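Enoyl-CoA hydratase/isomerase family protein (Ruegeria pomeroyi, PDB 3L3S) probably acts as a crotonase-superfamily hydro-lyase of the enoyl-CoA hydratase/isomerase kind, with a likely role in fatty acid metabolism. Local coordinates at residues B[51-56]-B[203-208]; B[108-113]-B[192-197]; B[126-131]-B[199-204]. All blocks are in the same frame, centred on the assembly; numbering follows the deposited sequence.

Interaction 1: residues B[51-56]-B[203-208]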
ATOM      1  N   VAL B  51      -7.308 -30.182  10.142  1.00 32.00           N
ATOM      2  CA  VAL B  51      -7.700 -28.961   9.436  1.00 31.42           C
ATOM      3  C   VAL B  51      -6.431 -28.226   8.997  1.00 29.43           C
ATOM      4  O   VAL B  51      -5.664 -27.746   9.830  1.00 31.16           O
ATOM      5  CB  VAL B  51      -8.548 -28.034  10.342  1.00 32.02           C
ATOM      6  CG1 VAL B  51      -8.860 -26.700   9.632  1.00 30.24           C
ATOM      7  CG2 VAL B  51      -9.836 -28.740  10.747  1.00 33.09           C
ATOM      8  N   HIS B  52      -6.215 -28.160   7.689  1.00 27.80           N
ATOM      9  CA  HIS B  52      -5.041 -27.499   7.135  1.00 27.92           C
ATOM     10  C   HIS B  52      -5.362 -26.110   6.587  1.00 28.94           C
ATOM     11  O   HIS B  52      -4.564 -25.188   6.728  1.00 29.44           O
ATOM     12  CB  HIS B  52      -4.406 -28.357   6.033  1.00 26.98           C
ATOM     13  CG  HIS B  52      -3.828 -29.664   6.505  1.00 27.27           C
ATOM     14  ND1 HIS B  52      -3.131 -30.503   5.664  1.00 28.40           N
ATOM     15  CD2 HIS B  52      -3.865 -30.290   7.708  1.00 27.04           C
ATOM     16  CE1 HIS B  52      -2.772 -31.592   6.323  1.00 26.72           C
ATOM     17  NE2 HIS B  52      -3.204 -31.486   7.565  1.00 28.40           N
ATOM     18  N   VAL B  53      -6.511 -25.977   5.920  1.00 29.84           N
ATOM     19  CA  VAL B  53      -6.955 -24.705   5.333  1.00 29.02           C
ATOM     20  C   VAL B  53      -8.436 -24.421   5.599  1.00 28.94           C
ATOM     21  O   VAL B  53      -9.248 -25.346   5.699  1.00 30.10           O
ATOM     22  CB  VAL B  53      -6.685 -24.629   3.792  1.00 29.26           C
ATOM     23  CG1 VAL B  53      -5.225 -24.449   3.509  1.00 27.47           C
ATOM     24  CG2 VAL B  53      -7.116 -25.879   3.112  1.00 32.03           C
ATOM     25  N   LEU B  54      -8.771 -23.139   5.736  1.00 27.18           N
ATOM     26  CA  LEU B  54     -10.143 -22.696   5.991  1.00 25.99           C
ATOM     27  C   LEU B  54     -10.759 -21.983   4.797  1.00 25.42           C
ATOM     28  O   LEU B  54     -10.098 -21.166   4.150  1.00 25.11           O
ATOM     29  CB  LEU B  54     -10.199 -21.719   7.175  1.00 27.06           C
ATOM     30  CG  LEU B  54     -10.026 -22.061   8.657  1.00 26.54           C
ATOM     31  CD1 LEU B  54     -11.187 -22.893   9.108  1.00 26.59           C
ATOM     32  CD2 LEU B  54      -8.697 -22.737   8.945  1.00 26.56           C
ATOM     33  N   VAL B  55     -12.012 -22.327   4.495  1.00 23.86           N
ATOM     34  CA  VAL B  55     -12.780 -21.688   3.424  1.00 22.47           C
ATOM     35  C   VAL B  55     -14.064 -21.164   4.072  1.00 22.68           C
ATOM     36  O   VAL B  55     -14.736 -21.894   4.787  1.00 20.78           O
ATOM     37  CB  VAL B  55     -13.138 -22.643   2.239  1.00 22.51           C
ATOM     38  CG1 VAL B  55     -14.061 -21.930   1.237  1.00 21.36           C
ATOM     39  CG2 VAL B  55     -11.872 -23.111   1.506  1.00 22.11           C
ATOM     40  N   ILE B  56     -14.330 -19.871   3.890  1.00 23.39           N
ATOM     41  CA  ILE B  56     -15.522 -19.212   4.427  1.00 24.34           C
ATOM     42  C   ILE B  56     -16.425 -18.868   3.244  1.00 24.82           C
ATOM     43  O   ILE B  56     -16.100 -18.018   2.416  1.00 24.37           O
ATOM     44  CB  ILE B  56     -15.153 -17.947   5.256  1.00 24.41           C
ATOM     45  CG1 ILE B  56     -14.308 -18.362   6.470  1.00 27.54           C
ATOM     46  CG2 ILE B  56     -16.421 -17.221   5.732  1.00 25.68           C
ATOM     47  CD1 ILE B  56     -13.724 -17.214   7.270  1.00 32.02           C
ATOM     48  N   GLY B 203      -7.157 -27.074  -1.728  1.00 22.15           N
ATOM     49  CA  GLY B 203      -6.701 -28.462  -1.705  1.00 23.85           C
ATOM     50  C   GLY B 203      -5.202 -28.628  -1.904  1.00 23.94           C
ATOM     51  O   GLY B 203      -4.575 -29.445  -1.224  1.00 25.24           O
ATOM     52  N   ALA B 204      -4.633 -27.814  -2.802  1.00 24.53           N
ATOM     53  CA  ALA B 204      -3.197 -27.804  -3.103  1.00 25.54           C
ATOM     54  C   ALA B 204      -2.432 -27.205  -1.918  1.00 26.25           C
ATOM     55  O   ALA B 204      -1.357 -27.690  -1.575  1.00 26.28           O
ATOM     56  CB  ALA B 204      -2.911 -27.012  -4.378  1.00 26.14           C
ATOM     57  N   LEU B 205      -3.031 -26.194  -1.275  1.00 25.24           N
ATOM     58  CA  LEU B 205      -2.462 -25.545  -0.095  1.00 25.75           C
ATOM     59  C   LEU B 205      -2.409 -26.523   1.074  1.00 26.86           C
ATOM     60  O   LEU B 205      -1.423 -26.554   1.818  1.00 28.46           O
ATOM     61  CB  LEU B 205      -3.274 -24.317   0.310  1.00 25.91           C
ATOM     62  CG  LEU B 205      -2.725 -22.929  -0.009  1.00 25.32           C
ATOM     63  CD1 LEU B 205      -3.734 -21.896   0.438  1.00 22.40           C
ATOM     64  CD2 LEU B 205      -1.386 -22.715   0.689  1.00 24.08           C
ATOM     65  N   ALA B 206      -3.442 -27.363   1.168  1.00 25.86           N
ATOM     66  CA  ALA B 206      -3.560 -28.394   2.199  1.00 24.84           C
ATOM     67  C   ALA B 206      -2.595 -29.568   1.979  1.00 24.30           C
ATOM     68  O   ALA B 206      -2.208 -30.240   2.929  1.00 26.50           O
ATOM     69  CB  ALA B 206      -4.996 -28.913   2.245  1.00 23.55           C
ATOM     70  N   ALA B 207      -2.204 -29.773   0.722  1.00 24.34           N
ATOM     71  CA  ALA B 207      -1.307 -30.854   0.301  1.00 24.61           C
ATOM     72  C   ALA B 207       0.205 -30.609   0.467  1.00 24.86           C
ATOM     73  O   ALA B 207       0.995 -31.558   0.372  1.00 26.15           O
ATOM     74  CB  ALA B 207      -1.621 -31.240  -1.148  1.00 21.26           C
ATOM     75  N   ARG B 208       0.608 -29.360   0.722  1.00 26.07           N
ATOM     76  CA  ARG B 208       2.035 -29.035   0.899  1.00 26.54           C
ATOM     77  C   ARG B 208       2.511 -29.292   2.320  1.00 23.95           C
ATOM     78  O   ARG B 208       1.704 -29.567   3.212  1.00 23.41           O
ATOM     79  CB  ARG B 208       2.361 -27.569   0.536  1.00 28.24           C
ATOM     80  CG  ARG B 208       1.244 -26.797  -0.090  1.00 30.30           C
ATOM     81  CD  ARG B 208       1.614 -26.088  -1.366  1.00 28.09           C
ATOM     82  NE  ARG B 208       2.220 -26.963  -2.358  1.00 31.80           N
ATOM     83  CZ  ARG B 208       2.151 -26.777  -3.674  1.00 33.00           C
ATOM     84  NH1 ARG B 208       1.494 -25.738  -4.185  1.00 30.63           N
ATOM     85  NH2 ARG B 208       2.738 -27.645  -4.485  1.00 34.81           N
TER

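Interaction 2: residues B[108-113]-B[192-197]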
ATOM      1  N   ILE B 108      -9.618 -18.554   3.234  1.00 20.69           N
ATOM      2  CA  ILE B 108     -10.090 -18.128   1.911  1.00 20.12           C
ATOM      3  C   ILE B 108     -11.588 -17.843   1.905  1.00 20.03           C
ATOM      4  O   ILE B 108     -12.390 -18.672   2.322  1.00 21.15           O
ATOM      5  CB  ILE B 108      -9.802 -19.215   0.817  1.00 21.10           C
ATOM      6  CG1 ILE B 108      -8.307 -19.554   0.762  1.00 21.66           C
ATOM      7  CG2 ILE B 108     -10.260 -18.727  -0.572  1.00 20.83           C
ATOM      8  CD1 ILE B 108      -7.988 -20.907   0.179  1.00 22.17           C
ATOM      9  N   ALA B 109     -11.950 -16.685   1.364  1.00 18.31           N
ATOM     10  CA  ALA B 109     -13.339 -16.286   1.246  1.00 17.43           C
ATOM     11  C   ALA B 109     -13.856 -16.481  -0.186  1.00 18.07           C
ATOM     12  O   ALA B 109     -13.197 -16.083  -1.151  1.00 19.63           O
ATOM     13  CB  ALA B 109     -13.499 -14.849   1.681  1.00 16.27           C
ATOM     14  N   LEU B 110     -15.001 -17.152  -0.310  1.00 20.77           N
ATOM     15  CA  LEU B 110     -15.665 -17.405  -1.601  1.00 23.16           C
ATOM     16  C   LEU B 110     -16.895 -16.481  -1.643  1.00 23.78           C
ATOM     17  O   LEU B 110     -17.874 -16.694  -0.914  1.00 23.24           O
ATOM     18  CB  LEU B 110     -16.071 -18.883  -1.695  1.00 23.89           C
ATOM     19  CG  LEU B 110     -16.419 -19.617  -3.000  1.00 25.87           C
ATOM     20  CD1 LEU B 110     -16.435 -21.106  -2.699  1.00 27.35           C
ATOM     21  CD2 LEU B 110     -17.750 -19.205  -3.601  1.00 26.51           C
ATOM     22  N   VAL B 111     -16.818 -15.458  -2.494  1.00 25.18           N
ATOM     23  CA  VAL B 111     -17.868 -14.440  -2.645  1.00 26.35           C
ATOM     24  C   VAL B 111     -18.611 -14.502  -3.989  1.00 27.99           C
ATOM     25  O   VAL B 111     -18.002 -14.317  -5.044  1.00 27.30           O
ATOM     26  CB  VAL B 111     -17.254 -13.019  -2.425  1.00 25.55           C
ATOM     27  CG1 VAL B 111     -18.275 -11.912  -2.588  1.00 25.45           C
ATOM     28  CG2 VAL B 111     -16.649 -12.936  -1.041  1.00 25.11           C
ATOM     29  N   GLU B 112     -19.933 -14.713  -3.921  1.00 29.28           N
ATOM     30  CA  GLU B 112     -20.816 -14.802  -5.100  1.00 31.12           C
ATOM     31  C   GLU B 112     -21.761 -13.600  -5.222  1.00 30.38           C
ATOM     32  O   GLU B 112     -22.351 -13.376  -6.289  1.00 31.02           O
ATOM     33  CB  GLU B 112     -21.682 -16.072  -5.043  1.00 31.63           C
ATOM     34  CG  GLU B 112     -20.929 -17.389  -5.127  1.00 33.57           C
ATOM     35  CD  GLU B 112     -21.761 -18.588  -4.708  1.00 34.84           C
ATOM     36  OE1 GLU B 112     -22.559 -18.476  -3.758  1.00 33.48           O
ATOM     37  OE2 GLU B 112     -21.596 -19.666  -5.320  1.00 40.02           O
ATOM     38  N   GLY B 113     -21.933 -12.866  -4.120  1.00 29.88           N
ATOM     39  CA  GLY B 113     -22.817 -11.712  -4.110  1.00 24.83           C
ATOM     40  C   GLY B 113     -22.305 -10.492  -3.370  1.00 25.43           C
ATOM     41  O   GLY B 113     -21.104 -10.205  -3.380  1.00 24.05           O
ATOM     42  N   ALA B 192     -19.414 -20.402 -12.613  1.00 26.99           N
ATOM     43  CA  ALA B 192     -19.486 -21.858 -12.756  1.00 26.33           C
ATOM     44  C   ALA B 192     -18.134 -22.474 -12.378  1.00 25.99           C
ATOM     45  O   ALA B 192     -18.067 -23.621 -11.939  1.00 28.30           O
ATOM     46  CB  ALA B 192     -19.864 -22.237 -14.190  1.00 24.50           C
ATOM     47  N   ALA B 193     -17.078 -21.674 -12.493  1.00 26.11           N
ATOM     48  CA  ALA B 193     -15.713 -22.106 -12.190  1.00 27.94           C
ATOM     49  C   ALA B 193     -15.210 -21.709 -10.805  1.00 28.01           C
ATOM     50  O   ALA B 193     -14.208 -22.249 -10.346  1.00 28.50           O
ATOM     51  CB  ALA B 193     -14.756 -21.589 -13.253  1.00 25.32           C
ATOM     52  N   LEU B 194     -15.932 -20.802 -10.139  1.00 30.09           N
ATOM     53  CA  LEU B 194     -15.574 -20.290  -8.808  1.00 30.58           C
ATOM     54  C   LEU B 194     -15.409 -21.345  -7.710  1.00 30.20           C
ATOM     55  O   LEU B 194     -14.404 -21.337  -7.000  1.00 29.16           O
ATOM     56  CB  LEU B 194     -16.563 -19.199  -8.356  1.00 30.20           C
ATOM     57  CG  LEU B 194     -16.186 -18.287  -7.177  1.00 32.10           C
ATOM     58  CD1 LEU B 194     -14.899 -17.509  -7.465  1.00 33.41           C
ATOM     59  CD2 LEU B 194     -17.310 -17.318  -6.884  1.00 31.44           C
ATOM     60  N   ALA B 195     -16.354 -22.279  -7.631  1.00 31.68           N
ATOM     61  CA  ALA B 195     -16.329 -23.351  -6.635  1.00 33.59           C
ATOM     62  C   ALA B 195     -15.122 -24.283  -6.792  1.00 34.29           C
ATOM     63  O   ALA B 195     -14.463 -24.604  -5.800  1.00 34.65           O
ATOM     64  CB  ALA B 195     -17.626 -24.148  -6.675  1.00 33.63           C
ATOM     65  N   THR B 196     -14.811 -24.663  -8.035  1.00 35.04           N
ATOM     66  CA  THR B 196     -13.668 -25.546  -8.324  1.00 36.11           C
ATOM     67  C   THR B 196     -12.337 -24.850  -8.085  1.00 33.53           C
ATOM     68  O   THR B 196     -11.441 -25.438  -7.494  1.00 35.12           O
ATOM     69  CB  THR B 196     -13.659 -26.079  -9.779  1.00 37.77           C
ATOM     70  OG1 THR B 196     -13.800 -24.987 -10.697  1.00 41.05           O
ATOM     71  CG2 THR B 196     -14.770 -27.092  -9.995  1.00 38.86           C
ATOM     72  N   HIS B 197     -12.243 -23.587  -8.509  1.00 32.30           N
ATOM     73  CA  HIS B 197     -11.035 -22.774  -8.356  1.00 30.17           C
ATOM     74  C   HIS B 197     -10.571 -22.705  -6.901  1.00 28.90           C
ATOM     75  O   HIS B 197      -9.398 -22.938  -6.620  1.00 30.05           O
ATOM     76  CB  HIS B 197     -11.265 -21.359  -8.889  1.00 30.40           C
ATOM     77  CG  HIS B 197     -10.034 -20.503  -8.886  1.00 31.54           C
ATOM     78  ND1 HIS B 197      -9.151 -20.475  -9.942  1.00 32.99           N
ATOM     79  CD2 HIS B 197      -9.542 -19.645  -7.960  1.00 30.72           C
ATOM     80  CE1 HIS B 197      -8.167 -19.637  -9.666  1.00 33.91           C
ATOM     81  NE2 HIS B 197      -8.381 -19.120  -8.470  1.00 33.41           N
TER

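Interaction 3: residues B[126-131]-B[199-204]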
ATOM      1  N   CYS B 126      -9.907 -12.377   5.728  1.00 16.97           N
ATOM      2  CA  CYS B 126      -9.377 -13.619   5.164  1.00 15.94           C
ATOM      3  C   CYS B 126      -8.087 -13.314   4.390  1.00 15.64           C
ATOM      4  O   CYS B 126      -7.905 -12.188   3.925  1.00 16.17           O
ATOM      5  CB  CYS B 126     -10.396 -14.297   4.243  1.00 15.65           C
ATOM      6  SG  CYS B 126     -11.872 -14.963   5.078  1.00 18.52           S
ATOM      7  N   ASP B 127      -7.183 -14.292   4.295  1.00 16.31           N
ATOM      8  CA  ASP B 127      -5.913 -14.128   3.577  1.00 18.00           C
ATOM      9  C   ASP B 127      -6.172 -13.931   2.086  1.00 20.89           C
ATOM     10  O   ASP B 127      -5.596 -13.032   1.452  1.00 21.48           O
ATOM     11  CB  ASP B 127      -5.007 -15.344   3.779  1.00 19.52           C
ATOM     12  CG  ASP B 127      -4.561 -15.519   5.220  1.00 20.20           C
ATOM     13  OD1 ASP B 127      -4.143 -14.529   5.851  1.00 20.70           O
ATOM     14  OD2 ASP B 127      -4.622 -16.661   5.718  1.00 24.12           O
ATOM     15  N   LEU B 128      -7.052 -14.773   1.539  1.00 20.81           N
ATOM     16  CA  LEU B 128      -7.435 -14.712   0.129  1.00 22.70           C
ATOM     17  C   LEU B 128      -8.956 -14.517  -0.075  1.00 22.44           C
ATOM     18  O   LEU B 128      -9.761 -14.812   0.816  1.00 22.23           O
ATOM     19  CB  LEU B 128      -6.940 -15.957  -0.614  1.00 22.66           C
ATOM     20  CG  LEU B 128      -5.443 -16.306  -0.540  1.00 25.97           C
ATOM     21  CD1 LEU B 128      -5.162 -17.611  -1.256  1.00 24.70           C
ATOM     22  CD2 LEU B 128      -4.597 -15.173  -1.103  1.00 22.44           C
ATOM     23  N   ALA B 129      -9.333 -13.971  -1.231  1.00 21.07           N
ATOM     24  CA  ALA B 129     -10.736 -13.726  -1.565  1.00 20.09           C
ATOM     25  C   ALA B 129     -10.942 -13.841  -3.071  1.00 19.96           C
ATOM     26  O   ALA B 129     -10.224 -13.216  -3.858  1.00 21.08           O
ATOM     27  CB  ALA B 129     -11.181 -12.349  -1.074  1.00 18.38           C
ATOM     28  N   TYR B 130     -11.882 -14.696  -3.461  1.00 17.63           N
ATOM     29  CA  TYR B 130     -12.200 -14.930  -4.872  1.00 18.40           C
ATOM     30  C   TYR B 130     -13.673 -14.642  -5.128  1.00 18.45           C
ATOM     31  O   TYR B 130     -14.561 -15.145  -4.421  1.00 18.01           O
ATOM     32  CB  TYR B 130     -11.835 -16.368  -5.278  1.00 16.26           C
ATOM     33  CG  TYR B 130     -10.358 -16.657  -5.142  1.00 19.07           C
ATOM     34  CD1 TYR B 130      -9.464 -16.382  -6.199  1.00 18.48           C
ATOM     35  CD2 TYR B 130      -9.820 -17.103  -3.912  1.00 18.72           C
ATOM     36  CE1 TYR B 130      -8.059 -16.526  -6.030  1.00 19.49           C
ATOM     37  CE2 TYR B 130      -8.427 -17.250  -3.730  1.00 18.95           C
ATOM     38  CZ  TYR B 130      -7.551 -16.952  -4.789  1.00 19.39           C
ATOM     39  OH  TYR B 130      -6.190 -17.005  -4.578  1.00 21.47           O
ATOM     40  N   ALA B 131     -13.918 -13.820  -6.135  1.00 19.50           N
ATOM     41  CA  ALA B 131     -15.273 -13.431  -6.475  1.00 20.43           C
ATOM     42  C   ALA B 131     -15.727 -13.739  -7.891  1.00 21.06           C
ATOM     43  O   ALA B 131     -14.922 -14.052  -8.772  1.00 22.03           O
ATOM     44  CB  ALA B 131     -15.466 -11.951  -6.172  1.00 20.51           C
ATOM     45  N   ALA B 199     -11.680 -24.670  -4.367  1.00 25.85           N
ATOM     46  CA  ALA B 199     -11.473 -26.036  -3.877  1.00 26.48           C
ATOM     47  C   ALA B 199     -10.107 -26.623  -4.267  1.00 26.31           C
ATOM     48  O   ALA B 199      -9.462 -27.281  -3.449  1.00 27.85           O
ATOM     49  CB  ALA B 199     -12.603 -26.941  -4.347  1.00 23.92           C
ATOM     50  N   ASP B 200      -9.653 -26.323  -5.486  1.00 27.27           N
ATOM     51  CA  ASP B 200      -8.358 -26.799  -6.004  1.00 26.99           C
ATOM     52  C   ASP B 200      -7.198 -26.029  -5.382  1.00 26.71           C
ATOM     53  O   ASP B 200      -6.167 -26.614  -5.047  1.00 24.98           O
ATOM     54  CB  ASP B 200      -8.281 -26.658  -7.535  1.00 27.33           C
ATOM     55  CG  ASP B 200      -9.267 -27.559  -8.273  1.00 29.47           C
ATOM     56  OD1 ASP B 200      -9.628 -28.636  -7.749  1.00 32.13           O
ATOM     57  OD2 ASP B 200      -9.687 -27.185  -9.388  1.00 32.80           O
ATOM     58  N   LEU B 201      -7.400 -24.719  -5.218  1.00 26.39           N
ATOM     59  CA  LEU B 201      -6.408 -23.814  -4.641  1.00 27.39           C
ATOM     60  C   LEU B 201      -6.212 -24.133  -3.150  1.00 26.33           C
ATOM     61  O   LEU B 201      -5.077 -24.190  -2.671  1.00 27.63           O
ATOM     62  CB  LEU B 201      -6.862 -22.369  -4.851  1.00 28.70           C
ATOM     63  CG  LEU B 201      -5.887 -21.203  -4.698  1.00 30.87           C
ATOM     64  CD1 LEU B 201      -6.055 -20.233  -5.861  1.00 33.25           C
ATOM     65  CD2 LEU B 201      -6.139 -20.503  -3.380  1.00 30.58           C
ATOM     66  N   ALA B 202      -7.321 -24.385  -2.449  1.00 23.93           N
ATOM     67  CA  ALA B 202      -7.304 -24.742  -1.032  1.00 23.83           C
ATOM     68  C   ALA B 202      -6.739 -26.156  -0.845  1.00 24.32           C
ATOM     69  O   ALA B 202      -5.902 -26.378   0.040  1.00 22.69           O
ATOM     70  CB  ALA B 202      -8.711 -24.644  -0.432  1.00 23.59           C
ATOM     71  N   GLY B 203      -7.157 -27.074  -1.728  1.00 22.15           N
ATOM     72  CA  GLY B 203      -6.701 -28.462  -1.705  1.00 23.85           C
ATOM     73  C   GLY B 203      -5.202 -28.628  -1.904  1.00 23.94           C
ATOM     74  O   GLY B 203      -4.575 -29.445  -1.224  1.00 25.24           O
ATOM     75  N   ALA B 204      -4.633 -27.814  -2.802  1.00 24.53           N
ATOM     76  CA  ALA B 204      -3.197 -27.804  -3.103  1.00 25.54           C
ATOM     77  C   ALA B 204      -2.432 -27.205  -1.918  1.00 26.25           C
ATOM     78  O   ALA B 204      -1.357 -27.690  -1.575  1.00 26.28           O
ATOM     79  CB  ALA B 204      -2.911 -27.012  -4.378  1.00 26.14           C
TER

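Interaction 1: residues B[51-56]-B[203-208]
H52 and A206 bring the two backbones to within 5.2 Å, CA to CA, where the start of strand 53-58 meets the last turn of helix 194-207. Such a close approach suits an alanine, whose lone methyl, A206 CB, touches both H52 CB and V53 CG2, 3.8 Å from the latter. The polar link is a hydrogen bond from H52 ND1 to A206 O, 2.9 Å long and nearly straight at 167°. It uses a lone pair in the carbonyl plane, and the oxygen lies almost in the imidazole plane. H52 CG stands beside its own backbone N (chi1 -66°), which turns the ring edge to the helix end, where the last carbonyls have run out of helix N-H groups ahead of them, as is usual at a C-terminal end. Being branched at CB, V53 can touch two helix residues at once: CG2 meets the alanine methyl, and CG1 rests 3.7 Å from L205 CB. Around this pair, V17 of strand 17-22 and P106 flank V53, Q210 and R214 of helix 210-223 border H52, and L205 reaches L213 of that helix and L169 of the second subunit.

Interaction 2: residues B[108-113]-B[192-197]
L110, in strand 107-111, and L194, in the first turn of helix 194-207, mark the closest backbone approach, with their CA atoms 7.8 Å apart. That spacing is bridged by side chains, and no hydrogen bond crosses between the segments. Both leucines point toward the opposing segment and slide past one another in opposite directions, meeting methyl to methyl at 3.8 Å between L110 CD2 and L194 CD2. L110 CD2 also lies 4.0 Å from L194 CG, so it touches the branch point as well as one of its arms. Each leucine holds CG opposite its backbone N, at chi1 -162° in L110 and -165° in L194, and this throws the branched end outward across the gap. A leucine suits both places, being long enough to span the distance and wholly apolar in a buried setting.

The same L194 CD2 does further work at the end of the strand. It lies 3.6 Å from V111 O, a packing contact with a backbone carbonyl, and 4.0 Å from E112 CG. The glutamate thus offers its aliphatic part to the leucine, while its extended chain carries the carboxylate onward, where OE1 accepts a hydrogen bond from the backbone N of G60. V111 itself turns its side chain away from the helix, toward M123 of helix 118-124. The contact therefore joins the beginning of the helix to one face of the sheet, with helix 118-124 on the other side of strand 107-111. Within the sheet I108 and L110 bond to strand 53-58, and A109 bonds to strand 128-131; V198, one turn further along the helix, also packs on L110, and L194 also touches Y130 and S132.

Interaction 3: residues B[126-131]-B[199-204]
L201 of helix 194-207 packs on L128 and Y130 of strand 128-131, a helix-on-sheet contact within the crotonase fold. Its apolar part is carried by the two leucines, which meet by methyls, L128 CD1 to L201 CD2 at 3.7 Å. Both strand residues, two apart, point toward the helix, and the helix answers with one leucine whose CG lies opposite the backbone N (chi1 -164°), sending its forked end toward the strand; the nearest CA atoms, of L128 and A202, are 10.1 Å apart, so side chains alone make the contact.

The aromatic contact lies at the phenol end of Y130: L201 CD1 approaches the ring obliquely, 3.8 Å from Y130 CZ. A tyrosine suits this place because its ring can touch a leucine while its hydroxyl reaches beyond, to a hydrogen bond with E166 OE2 of the second subunit. With an alanine here, E166 of the second subunit would probably lose its hydroxyl partner, and a gap would be likely to open beside L201. H197 meets the same ring from the preceding turn of the helix, and T170 of the second subunit packs on L201. Between the two segments the shortest approach is from L201 CD1 to the oxygen Y130 OH, at 3.5 Å.

Overall arrangement
All three contacts place helix 194-207 against one sheet, which supplies the adjacent parallel strands 53-58, 107-111 and 128-131. The strands come in that order along the chain, yet the helix meets them out of order: its start takes 107-111 (interaction 2), its middle 128-131 (interaction 3) and its end 53-58 (interaction 1). Interactions 1 and 2 have centres 15 Å apart, and interaction 3 is about 8 Å from each. Interactions 1 and 3 share G203 and A204. Backbone bonds such as L54 O with I108 N tie the strands together, so one late helix spans three earlier strands. Interactions 1 and 3 also touch the second subunit, linking this packing to the oligomer.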